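Local coordinates for protein 401aa long hypothetical glucose-1-phosphate thymidylyltransferase (Sulfolobus tokodaii, PDB 2GGO) that is a bifunctional enzyme of UDP-N-acetylglucosamine and UDP-N-acetylgalactosamine synthesis, probably joining a nucleotidyltransferase to an acetyltransferase, at residues Ser298-Gly303 with Ser315-Asp320; Gly356-Gly361 with Gly374-Ala379; Gly361-Gly366 with Ala379-Tyr384. All blocks are in the same frame, centred on the assembly; numbering follows the deposited sequence.

How the contacts relate
All three contacts lie in the C-terminal hexapeptide part of the chain and join successive coils of its beta-helix. From the N terminus, contact 1 comes first: the chain leaves 298-303, makes one circuit through strands 305-308 and 311-313, and closes the loop at 315-320. After a longer excursion that includes strands 340-343 and 346-349, the chain returns and segment 356-361 lies beside 315-320, so contact 2 continues the sheet of contact 1. One circuit on, through strands 364-365 and 370-371, contact 2 closes at 374-379 and contact 3 at 379-384. These two cross, sharing Gly361 and Ala379, where neighbouring coils turn together from one sheet into the next.

Contact 1: residues Ser298-Gly303 with Ser315-Asp320; sequences SVIMEG and SVIAED
Val299 pairs with Val316, and Ile300 with Ile317, in two successive parallel bridges between segments that run only 3° apart. Val299 lies between Ser315 and Ile317: its N gives a bond to Ser315 O, and its O takes a nearly straight one from Ile317 N at 2.7 Å. Met301 N then binds Ile317 O (2.8 Å), and past the strands Asp320 N reaches Glu302 O at 3.1 Å. At the near end Ser298 turns OG beside its own backbone N (chi1 -37°), where it meets Ser315 N in a weak bond of 3.2 Å; its stronger partner is Lys296 O.

Ile300 and Ile317 point the same way into the interior of the left-handed parallel beta-helix expected of hexapeptide repeats. They touch alongside, CG1 of Ile300 against CD1 of Ile317 at 3.9 Å, and Ile317 goes on to meet Ile359 of the next coil. Val299, Val316 and Met301 instead face helix 212-225. The extended Met301 chain reaches across the coils, passing SD by Ala318 CB and bringing CE to Val316 CG1 at 3.8 Å.

At the far end Glu302 bends at its second torsion, setting OE1 3.6 Å from Glu319 CB. The two carboxylates stand almost perpendicular, with Glu302 OE1 and Glu319 OE1 4.6 Å apart. Both oxygens form salt bridges to Arg21 NH2, while Glu319 OE2 bonds to Thr20 OG1. One arginine thus probably offsets the repulsion between the two neighbouring acids and ties two coils to the N-terminal part of the chain, which also supplies the helix against which Val299, Val316 and Met301 pack.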
ATOM      1  N   SER A 298      11.795  -5.488  -6.252  1.00 16.65           N
ATOM      2  CA  SER A 298      10.688  -6.244  -5.641  1.00 14.48           C
ATOM      3  C   SER A 298      10.673  -6.041  -4.157  1.00 14.92           C
ATOM      4  O   SER A 298      11.676  -5.704  -3.566  1.00 16.54           O
ATOM      5  CB  SER A 298      10.845  -7.764  -5.900  1.00 14.47           C
ATOM      6  OG  SER A 298      11.354  -7.948  -7.194  1.00 15.87           O
ATOM      7  N   VAL A 299       9.530  -6.340  -3.575  1.00 17.08           N
ATOM      8  CA  VAL A 299       9.285  -6.216  -2.177  1.00 17.50           C
ATOM      9  C   VAL A 299       9.016  -7.626  -1.737  1.00 17.56           C
ATOM     10  O   VAL A 299       8.104  -8.302  -2.251  1.00 18.87           O
ATOM     11  CB  VAL A 299       8.041  -5.330  -1.926  1.00 16.89           C
ATOM     12  CG1 VAL A 299       7.849  -5.100  -0.436  1.00 18.32           C
ATOM     13  CG2 VAL A 299       8.237  -3.965  -2.688  1.00 15.78           C
ATOM     14  N   ILE A 300       9.820  -8.083  -0.816  1.00 19.26           N
ATOM     15  CA  ILE A 300       9.688  -9.468  -0.328  1.00 18.46           C
ATOM     16  C   ILE A 300       9.513  -9.311   1.190  1.00 19.34           C
ATOM     17  O   ILE A 300      10.377  -8.814   1.881  1.00 19.07           O
ATOM     18  CB  ILE A 300      10.948 -10.305  -0.712  1.00 20.23           C
ATOM     19  CG1 ILE A 300      11.114 -10.411  -2.256  1.00 18.77           C
ATOM     20  CG2 ILE A 300      10.888 -11.697  -0.173  1.00  8.80           C
ATOM     21  CD1 ILE A 300      12.514 -10.975  -2.696  1.00 18.06           C
ATOM     22  N   MET A 301       8.331  -9.692   1.660  1.00 20.37           N
ATOM     23  CA  MET A 301       7.912  -9.466   3.027  1.00 20.37           C
ATOM     24  C   MET A 301       8.480 -10.463   4.024  1.00 21.14           C
ATOM     25  O   MET A 301       9.321 -11.329   3.698  1.00 22.03           O
ATOM     26  CB  MET A 301       6.378  -9.347   3.074  1.00 19.46           C
ATOM     27  CG  MET A 301       5.826  -8.181   2.217  1.00 19.05           C
ATOM     28  SD  MET A 301       4.041  -8.050   2.051  1.00 21.74           S
ATOM     29  CE  MET A 301       3.993  -6.711   0.866  1.00 20.71           C
ATOM     30  N   GLU A 302       8.005 -10.342   5.255  1.00 21.18           N
ATOM     31  CA  GLU A 302       8.645 -10.892   6.463  1.00 22.66           C
ATOM     32  C   GLU A 302       8.917 -12.395   6.398  1.00 21.53           C
ATOM     33  O   GLU A 302       7.977 -13.163   6.224  1.00 23.81           O
ATOM     34  CB  GLU A 302       7.710 -10.661   7.673  1.00 21.29           C
ATOM     35  CG  GLU A 302       7.371  -9.203   7.969  1.00 29.82           C
ATOM     36  CD  GLU A 302       6.110  -8.676   7.276  1.00 35.31           C
ATOM     37  OE1 GLU A 302       5.633  -9.290   6.315  1.00 34.83           O
ATOM     38  OE2 GLU A 302       5.581  -7.614   7.700  1.00 40.20           O
ATOM     39  N   GLY A 303      10.156 -12.800   6.674  1.00 23.27           N
ATOM     40  CA  GLY A 303      10.499 -14.208   6.781  1.00 21.52           C
ATOM     41  C   GLY A 303      10.346 -15.028   5.497  1.00 21.98           C
ATOM     42  O   GLY A 303      10.400 -16.240   5.540  1.00 23.09           O
ATOM     43  N   SER A 315       8.467  -7.783  -8.635  1.00 16.77           N
ATOM     44  CA  SER A 315       7.395  -8.518  -7.982  1.00 13.85           C
ATOM     45  C   SER A 315       7.108  -8.103  -6.564  1.00 16.49           C
ATOM     46  O   SER A 315       7.902  -7.386  -5.956  1.00 17.78           O
ATOM     47  CB  SER A 315       7.762  -9.986  -7.986  1.00 12.69           C
ATOM     48  OG  SER A 315       8.260 -10.331  -9.321  1.00  6.67           O
ATOM     49  N   VAL A 316       5.971  -8.553  -6.061  1.00 18.46           N
ATOM     50  CA  VAL A 316       5.656  -8.338  -4.632  1.00 19.29           C
ATOM     51  C   VAL A 316       5.407  -9.680  -4.003  1.00 19.17           C
ATOM     52  O   VAL A 316       4.481 -10.388  -4.413  1.00 16.30           O
ATOM     53  CB  VAL A 316       4.396  -7.510  -4.384  1.00 20.83           C
ATOM     54  CG1 VAL A 316       4.146  -7.441  -2.853  1.00 21.68           C
ATOM     55  CG2 VAL A 316       4.568  -6.067  -4.902  1.00 18.71           C
ATOM     56  N   ILE A 317       6.210 -10.047  -3.017  1.00 17.29           N
ATOM     57  CA  ILE A 317       6.035 -11.386  -2.442  1.00 16.60           C
ATOM     58  C   ILE A 317       5.714 -11.272  -0.960  1.00 15.97           C
ATOM     59  O   ILE A 317       6.422 -10.623  -0.220  1.00 17.78           O
ATOM     60  CB  ILE A 317       7.305 -12.215  -2.631  1.00 16.27           C
ATOM     61  CG1 ILE A 317       7.567 -12.532  -4.089  1.00 14.18           C
ATOM     62  CG2 ILE A 317       7.296 -13.529  -1.890  1.00 13.37           C
ATOM     63  CD1 ILE A 317       9.020 -13.115  -4.151  1.00 16.31           C
ATOM     64  N   ALA A 318       4.644 -11.919  -0.524  1.00 14.51           N
ATOM     65  CA  ALA A 318       4.119 -11.598   0.772  1.00 15.66           C
ATOM     66  C   ALA A 318       4.874 -12.353   1.859  1.00 16.31           C
ATOM     67  O   ALA A 318       6.075 -12.680   1.626  1.00 18.92           O
ATOM     68  CB  ALA A 318       2.642 -11.778   0.808  1.00 12.65           C
ATOM     69  N   GLU A 319       4.288 -12.589   3.031  1.00 16.94           N
ATOM     70  CA  GLU A 319       5.061 -13.143   4.144  1.00 17.57           C
ATOM     71  C   GLU A 319       5.099 -14.637   4.176  1.00 18.55           C
ATOM     72  O   GLU A 319       4.192 -15.287   3.715  1.00 19.44           O
ATOM     73  CB  GLU A 319       4.537 -12.611   5.518  1.00 18.77           C
ATOM     74  CG  GLU A 319       3.102 -13.148   6.020  1.00 17.87           C
ATOM     75  CD  GLU A 319       1.923 -12.575   5.280  1.00 22.25           C
ATOM     76  OE1 GLU A 319       2.129 -11.708   4.446  1.00 23.53           O
ATOM     77  OE2 GLU A 319       0.758 -12.987   5.509  1.00 23.40           O
ATOM     78  N   ASP A 320       6.165 -15.172   4.727  1.00 20.60           N
ATOM     79  CA  ASP A 320       6.410 -16.612   4.870  1.00 21.47           C
ATOM     80  C   ASP A 320       6.210 -17.420   3.586  1.00 20.01           C
ATOM     81  O   ASP A 320       5.610 -18.479   3.602  1.00 16.17           O
ATOM     82  CB  ASP A 320       5.647 -17.157   6.080  1.00 23.93           C
ATOM     83  CG  ASP A 320       6.016 -16.421   7.399  1.00 33.17           C
ATOM     84  OD1 ASP A 320       7.247 -16.215   7.660  1.00 41.35           O
ATOM     85  OD2 ASP A 320       5.091 -16.043   8.206  1.00 39.84           O
TER

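Contact 2: residues Gly356-Gly361 with Gly374-Ala379; sequences GAFIGG and GVKIGA
Phe358 and Lys376 are bridge partners on one face of the sheet, but their side chains run at a slant to each other. Phe358 brings CD2 to 4.1 Å from Lys376 CG, so the lysine's aliphatic base meets the ring obliquely. Beyond CG the lysine bends at its third torsion (chi3 -30°) and leads away, its NZ bonding to Asn342 O; its side chain lies about 8 Å from that of Glu12, a probable nucleotide-binding residue. Phe358 also touches Val316 in the next strand and, across the seam to the nucleotidyltransferase part, Pro16, Pro212 and Trp213.

Ile359 and Ile377 turn to the other face, into the core of the left-handed parallel beta-helix characteristic of hexapeptide-repeat proteins. Here the two isoleucines lie side by side and point the same way. Ile359 bends at its second torsion (chi2 -74°), which sets CD1 4.0 Å from Ile377 CG1, and both rest on Ile371.

Between the two faces the backbones form a parallel ladder. Phe358 takes part twice: its N bonds to Val375 O at 2.9 Å, and its O receives Ile377 N at 2.7 Å. Ile377 O then accepts Gly360 N. Before the strands, Gly374 N approaches Gly356 O from above the carbonyl plane, making a short (2.6 Å) but bent bond.

Where the coils leave the sheet, Gly360 CA sits 3.7 Å from Ala379 N, and Ala379 CB packs 3.3 Å from Gly361 O.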
ATOM      1  N   GLY A 356       6.349  -8.522 -12.796  1.00 13.93           N
ATOM      2  CA  GLY A 356       6.281  -9.932 -12.514  1.00 12.89           C
ATOM      3  C   GLY A 356       5.019 -10.247 -11.768  1.00 14.33           C
ATOM      4  O   GLY A 356       3.902  -9.996 -12.269  1.00 17.79           O
ATOM      5  N   ALA A 357       5.189 -10.873 -10.617  1.00 16.12           N
ATOM      6  CA  ALA A 357       4.100 -11.558  -9.982  1.00 14.94           C
ATOM      7  C   ALA A 357       3.690 -11.014  -8.623  1.00 17.04           C
ATOM      8  O   ALA A 357       4.472 -10.374  -7.972  1.00 15.71           O
ATOM      9  CB  ALA A 357       4.409 -13.089  -9.941  1.00 18.01           C
ATOM     10  N   PHE A 358       2.447 -11.310  -8.203  1.00 17.07           N
ATOM     11  CA  PHE A 358       1.962 -10.995  -6.854  1.00 17.88           C
ATOM     12  C   PHE A 358       1.615 -12.269  -6.049  1.00 17.86           C
ATOM     13  O   PHE A 358       0.668 -12.974  -6.357  1.00 17.43           O
ATOM     14  CB  PHE A 358       0.770 -10.065  -6.991  1.00 18.73           C
ATOM     15  CG  PHE A 358       1.073  -8.855  -7.820  1.00 18.61           C
ATOM     16  CD1 PHE A 358       1.881  -7.870  -7.325  1.00 22.20           C
ATOM     17  CD2 PHE A 358       0.573  -8.706  -9.108  1.00 23.41           C
ATOM     18  CE1 PHE A 358       2.194  -6.752  -8.058  1.00 20.45           C
ATOM     19  CE2 PHE A 358       0.864  -7.569  -9.824  1.00 20.88           C
ATOM     20  CZ  PHE A 358       1.677  -6.586  -9.288  1.00 24.47           C
ATOM     21  N   ILE A 359       2.453 -12.539  -5.049  1.00 17.63           N
ATOM     22  CA  ILE A 359       2.438 -13.814  -4.308  1.00 18.94           C
ATOM     23  C   ILE A 359       1.923 -13.644  -2.856  1.00 18.03           C
ATOM     24  O   ILE A 359       2.564 -12.949  -2.041  1.00 20.19           O
ATOM     25  CB  ILE A 359       3.837 -14.391  -4.247  1.00 16.85           C
ATOM     26  CG1 ILE A 359       4.559 -14.362  -5.615  1.00 20.49           C
ATOM     27  CG2 ILE A 359       3.849 -15.773  -3.548  1.00 15.59           C
ATOM     28  CD1 ILE A 359       4.148 -15.372  -6.721  1.00 14.78           C
ATOM     29  N   GLY A 360       0.837 -14.343  -2.517  1.00 17.46           N
ATOM     30  CA  GLY A 360       0.262 -14.316  -1.197  1.00 16.05           C
ATOM     31  C   GLY A 360       1.142 -14.926  -0.131  1.00 16.71           C
ATOM     32  O   GLY A 360       2.064 -15.675  -0.438  1.00 18.00           O
ATOM     33  N   GLY A 361       0.877 -14.575   1.131  1.00 16.51           N
ATOM     34  CA  GLY A 361       1.518 -15.187   2.240  1.00 15.91           C
ATOM     35  C   GLY A 361       1.463 -16.689   2.295  1.00 17.56           C
ATOM     36  O   GLY A 361       0.442 -17.313   1.948  1.00 16.81           O
ATOM     37  N   GLY A 374       2.509 -10.692 -14.339  1.00 17.42           N
ATOM     38  CA  GLY A 374       1.281 -10.178 -13.758  1.00 18.56           C
ATOM     39  C   GLY A 374       0.333 -11.174 -13.108  1.00 18.26           C
ATOM     40  O   GLY A 374      -0.827 -10.843 -12.852  1.00 19.58           O
ATOM     41  N   VAL A 375       0.829 -12.387 -12.808  1.00 17.45           N
ATOM     42  CA  VAL A 375      -0.024 -13.433 -12.239  1.00 16.71           C
ATOM     43  C   VAL A 375      -0.132 -13.195 -10.758  1.00 14.94           C
ATOM     44  O   VAL A 375       0.835 -12.731 -10.112  1.00 16.01           O
ATOM     45  CB  VAL A 375       0.536 -14.870 -12.640  1.00 15.15           C
ATOM     46  CG1 VAL A 375       0.274 -15.898 -11.617  1.00 13.60           C
ATOM     47  CG2 VAL A 375      -0.041 -15.295 -13.975  1.00 15.91           C
ATOM     48  N   LYS A 376      -1.315 -13.488 -10.188  1.00 14.48           N
ATOM     49  CA  LYS A 376      -1.480 -13.427  -8.735  1.00 15.61           C
ATOM     50  C   LYS A 376      -1.596 -14.798  -8.190  1.00 16.67           C
ATOM     51  O   LYS A 376      -2.286 -15.630  -8.769  1.00 15.93           O
ATOM     52  CB  LYS A 376      -2.691 -12.594  -8.309  1.00 15.86           C
ATOM     53  CG  LYS A 376      -2.638 -11.216  -8.972  1.00 19.48           C
ATOM     54  CD  LYS A 376      -3.826 -10.323  -8.694  1.00 26.68           C
ATOM     55  CE  LYS A 376      -5.061 -11.132  -8.479  1.00 33.13           C
ATOM     56  NZ  LYS A 376      -6.087 -10.190  -7.972  1.00 38.92           N
ATOM     57  N   ILE A 377      -0.815 -15.092  -7.157  1.00 16.01           N
ATOM     58  CA  ILE A 377      -1.008 -16.331  -6.443  1.00 15.62           C
ATOM     59  C   ILE A 377      -1.504 -16.058  -5.033  1.00 17.55           C
ATOM     60  O   ILE A 377      -0.805 -15.396  -4.197  1.00 19.02           O
ATOM     61  CB  ILE A 377       0.340 -17.153  -6.433  1.00 15.83           C
ATOM     62  CG1 ILE A 377       0.813 -17.250  -7.911  1.00 15.07           C
ATOM     63  CG2 ILE A 377       0.128 -18.469  -5.719  1.00 13.59           C
ATOM     64  CD1 ILE A 377       1.846 -18.323  -8.249  1.00  8.67           C
ATOM     65  N   GLY A 378      -2.669 -16.611  -4.754  1.00 17.28           N
ATOM     66  CA  GLY A 378      -3.348 -16.559  -3.432  1.00 17.47           C
ATOM     67  C   GLY A 378      -2.543 -17.085  -2.278  1.00 18.60           C
ATOM     68  O   GLY A 378      -1.723 -17.948  -2.454  1.00 19.57           O
ATOM     69  N   ALA A 379      -2.745 -16.533  -1.092  1.00 17.62           N
ATOM     70  CA  ALA A 379      -2.064 -16.990   0.110  1.00 17.00           C
ATOM     71  C   ALA A 379      -2.293 -18.484   0.275  1.00 18.58           C
ATOM     72  O   ALA A 379      -3.309 -18.969  -0.137  1.00 16.39           O
ATOM     73  CB  ALA A 379      -2.645 -16.246   1.317  1.00 16.73           C
TER

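Contact 3: residues Gly361-Gly366 with Ala379-Tyr384; sequences GHVRTG and AYARIY
The two segments run 5° apart in direction; at the corner Gly361 O accepts Tyr380 N at 2.8 Å, and beyond it Arg364 and Thr365 pair in parallel with Arg382 and Ile383. In the left-handed beta-helix of this hexapeptide region, the contact spans a corner and the strands that follow it. Gly366 N bonds to Ile383 O, but between these ends the backbones stand wider: Arg364 N makes only a weak bond to Ala381 O, at 3.4 Å.

His362 and Tyr380 occupy equivalent corner positions on successive coils, each with positive phi. Their rings lie side by side with planes 1° apart, slid so far that they barely overlap (centroids 4.8 Å). His362 CB sits over the face of the Tyr380 ring in a CH-pi contact, while Tyr380 OH lies over the rim of the imidazole. Asp320 touches His362 from the preceding coil.

Inside the coil, Val363 CG2 packs on Ala381 CB at 4.0 Å. Thr365 and Ile383 share the inner face further on, where Thr365 OG1 bonds to Gly324 N and Thr327 OG1.

On the outer face Arg382, bent at its second torsion (chi2 -62°), swings back and across to the neighbouring coil, laying one face of its guanidinium on Arg364 CB. Two carbonyls hold Arg382 NH1. Ala381 O is near the guanidinium plane; NH1 lies in the plane of the His362 carbonyl, 2.8 Å from its O, although that oxygen is tilted from the guanidinium plane.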
ATOM      1  N   GLY A 361       0.877 -14.575   1.131  1.00 16.51           N
ATOM      2  CA  GLY A 361       1.518 -15.187   2.240  1.00 15.91           C
ATOM      3  C   GLY A 361       1.463 -16.689   2.295  1.00 17.56           C
ATOM      4  O   GLY A 361       0.442 -17.313   1.948  1.00 16.81           O
ATOM      5  N   HIS A 362       2.557 -17.278   2.738  1.00 16.33           N
ATOM      6  CA  HIS A 362       2.595 -18.729   3.071  1.00 19.66           C
ATOM      7  C   HIS A 362       2.444 -19.622   1.863  1.00 18.00           C
ATOM      8  O   HIS A 362       2.125 -20.799   1.972  1.00 20.13           O
ATOM      9  CB  HIS A 362       1.504 -19.136   4.074  1.00 19.63           C
ATOM     10  CG  HIS A 362       1.555 -18.370   5.362  1.00 20.74           C
ATOM     11  ND1 HIS A 362       2.393 -18.727   6.404  1.00 19.30           N
ATOM     12  CD2 HIS A 362       0.859 -17.283   5.786  1.00 19.08           C
ATOM     13  CE1 HIS A 362       2.198 -17.891   7.417  1.00 15.96           C
ATOM     14  NE2 HIS A 362       1.338 -16.961   7.029  1.00 20.49           N
ATOM     15  N   VAL A 363       2.641 -19.048   0.697  1.00 17.27           N
ATOM     16  CA  VAL A 363       2.908 -19.804  -0.500  1.00 14.99           C
ATOM     17  C   VAL A 363       4.179 -20.641  -0.528  1.00 15.73           C
ATOM     18  O   VAL A 363       5.281 -20.243  -0.055  1.00 16.77           O
ATOM     19  CB  VAL A 363       2.720 -18.877  -1.780  1.00 15.33           C
ATOM     20  CG1 VAL A 363       3.343 -19.510  -3.061  1.00  8.74           C
ATOM     21  CG2 VAL A 363       1.353 -18.620  -2.009  1.00 13.94           C
ATOM     22  N   ARG A 364       4.093 -21.826  -1.150  1.00 18.02           N
ATOM     23  CA  ARG A 364       5.303 -22.678  -1.304  1.00 18.28           C
ATOM     24  C   ARG A 364       5.343 -23.068  -2.773  1.00 17.31           C
ATOM     25  O   ARG A 364       4.375 -23.550  -3.258  1.00 12.66           O
ATOM     26  CB  ARG A 364       5.279 -23.925  -0.368  1.00 19.92           C
ATOM     27  CG  ARG A 364       6.591 -24.790  -0.573  1.00 23.95           C
ATOM     28  CD  ARG A 364       6.902 -25.932   0.483  1.00 27.65           C
ATOM     29  NE  ARG A 364       7.414 -25.460   1.796  1.00 39.08           N
ATOM     30  CZ  ARG A 364       8.697 -25.154   2.107  1.00 43.60           C
ATOM     31  NH1 ARG A 364       9.687 -25.208   1.186  1.00 46.26           N
ATOM     32  NH2 ARG A 364       8.985 -24.771   3.367  1.00 43.87           N
ATOM     33  N   THR A 365       6.407 -22.774  -3.524  1.00 13.79           N
ATOM     34  CA  THR A 365       6.319 -23.251  -4.925  1.00 10.17           C
ATOM     35  C   THR A 365       7.201 -24.482  -4.978  1.00 12.69           C
ATOM     36  O   THR A 365       8.180 -24.547  -4.267  1.00 10.16           O
ATOM     37  CB  THR A 365       6.853 -22.268  -5.889  1.00 11.50           C
ATOM     38  OG1 THR A 365       8.245 -22.082  -5.502  1.00  8.84           O
ATOM     39  CG2 THR A 365       6.257 -20.959  -5.646  1.00 12.45           C
ATOM     40  N   GLY A 366       6.852 -25.517  -5.743  1.00  9.96           N
ATOM     41  CA  GLY A 366       7.800 -26.565  -6.011  1.00  6.12           C
ATOM     42  C   GLY A 366       9.048 -26.171  -6.757  1.00  8.96           C
ATOM     43  O   GLY A 366       9.062 -25.033  -7.233  1.00  4.34           O
ATOM     44  N   ALA A 379      -2.745 -16.533  -1.092  1.00 17.62           N
ATOM     45  CA  ALA A 379      -2.064 -16.990   0.110  1.00 17.00           C
ATOM     46  C   ALA A 379      -2.293 -18.484   0.275  1.00 18.58           C
ATOM     47  O   ALA A 379      -3.309 -18.969  -0.137  1.00 16.39           O
ATOM     48  CB  ALA A 379      -2.645 -16.246   1.317  1.00 16.73           C
ATOM     49  N   TYR A 380      -1.335 -19.200   0.847  1.00 18.02           N
ATOM     50  CA  TYR A 380      -1.464 -20.656   1.148  1.00 19.82           C
ATOM     51  C   TYR A 380      -1.498 -21.552  -0.080  1.00 18.24           C
ATOM     52  O   TYR A 380      -1.777 -22.779   0.017  1.00 18.92           O
ATOM     53  CB  TYR A 380      -2.710 -20.954   2.036  1.00 20.52           C
ATOM     54  CG  TYR A 380      -2.546 -20.363   3.411  1.00 21.69           C
ATOM     55  CD1 TYR A 380      -1.656 -20.917   4.305  1.00 22.74           C
ATOM     56  CD2 TYR A 380      -3.241 -19.217   3.801  1.00 20.71           C
ATOM     57  CE1 TYR A 380      -1.464 -20.400   5.553  1.00 23.11           C
ATOM     58  CE2 TYR A 380      -3.038 -18.659   5.106  1.00 18.39           C
ATOM     59  CZ  TYR A 380      -2.128 -19.258   5.938  1.00 23.34           C
ATOM     60  OH  TYR A 380      -1.924 -18.769   7.184  1.00 25.30           O
ATOM     61  N   ALA A 381      -1.269 -20.976  -1.240  1.00 17.50           N
ATOM     62  CA  ALA A 381      -1.342 -21.800  -2.496  1.00 17.51           C
ATOM     63  C   ALA A 381      -0.149 -22.787  -2.563  1.00 16.07           C
ATOM     64  O   ALA A 381       0.885 -22.589  -1.984  1.00 16.24           O
ATOM     65  CB  ALA A 381      -1.368 -20.946  -3.707  1.00 17.60           C
ATOM     66  N   ARG A 382      -0.343 -23.905  -3.258  1.00 16.35           N
ATOM     67  CA  ARG A 382       0.738 -24.855  -3.463  1.00 16.48           C
ATOM     68  C   ARG A 382       0.814 -25.127  -4.950  1.00 15.68           C
ATOM     69  O   ARG A 382      -0.185 -25.498  -5.613  1.00 16.51           O
ATOM     70  CB  ARG A 382       0.516 -26.149  -2.671  1.00 18.49           C
ATOM     71  CG  ARG A 382       0.657 -26.024  -1.155  1.00 25.31           C
ATOM     72  CD  ARG A 382       2.113 -25.579  -0.834  1.00 34.99           C
ATOM     73  NE  ARG A 382       2.524 -25.541   0.592  1.00 42.40           N
ATOM     74  CZ  ARG A 382       2.326 -24.500   1.429  1.00 46.73           C
ATOM     75  NH1 ARG A 382       1.673 -23.399   1.017  1.00 43.58           N
ATOM     76  NH2 ARG A 382       2.765 -24.568   2.695  1.00 47.50           N
ATOM     77  N   ILE A 383       1.994 -24.894  -5.474  1.00 15.85           N
ATOM     78  CA  ILE A 383       2.359 -25.042  -6.884  1.00 16.04           C
ATOM     79  C   ILE A 383       3.297 -26.233  -7.079  1.00 16.74           C
ATOM     80  O   ILE A 383       4.493 -26.251  -6.663  1.00 17.62           O
ATOM     81  CB  ILE A 383       3.021 -23.777  -7.468  1.00 14.97           C
ATOM     82  CG1 ILE A 383       2.323 -22.441  -7.031  1.00 11.10           C
ATOM     83  CG2 ILE A 383       3.118 -23.902  -9.033  1.00 15.52           C
ATOM     84  CD1 ILE A 383       0.771 -22.329  -7.470  1.00 16.32           C
ATOM     85  N   TYR A 384       2.739 -27.169  -7.808  1.00 16.47           N
ATOM     86  CA  TYR A 384       3.398 -28.456  -8.126  1.00 17.39           C
ATOM     87  C   TYR A 384       4.700 -28.204  -8.853  1.00 15.68           C
ATOM     88  O   TYR A 384       4.775 -27.302  -9.652  1.00 15.22           O
ATOM     89  CB  TYR A 384       2.472 -29.317  -8.970  1.00 16.05           C
ATOM     90  CG  TYR A 384       2.862 -30.799  -9.051  1.00 18.80           C
ATOM     91  CD1 TYR A 384       2.842 -31.614  -7.941  1.00 21.62           C
ATOM     92  CD2 TYR A 384       3.273 -31.369 -10.260  1.00 16.76           C
ATOM     93  CE1 TYR A 384       3.226 -32.956  -8.034  1.00 22.16           C
ATOM     94  CE2 TYR A 384       3.675 -32.704 -10.357  1.00 19.68           C
ATOM     95  CZ  TYR A 384       3.639 -33.491  -9.238  1.00 21.03           C
ATOM     96  OH  TYR A 384       4.030 -34.841  -9.269  1.00 24.53           O
TER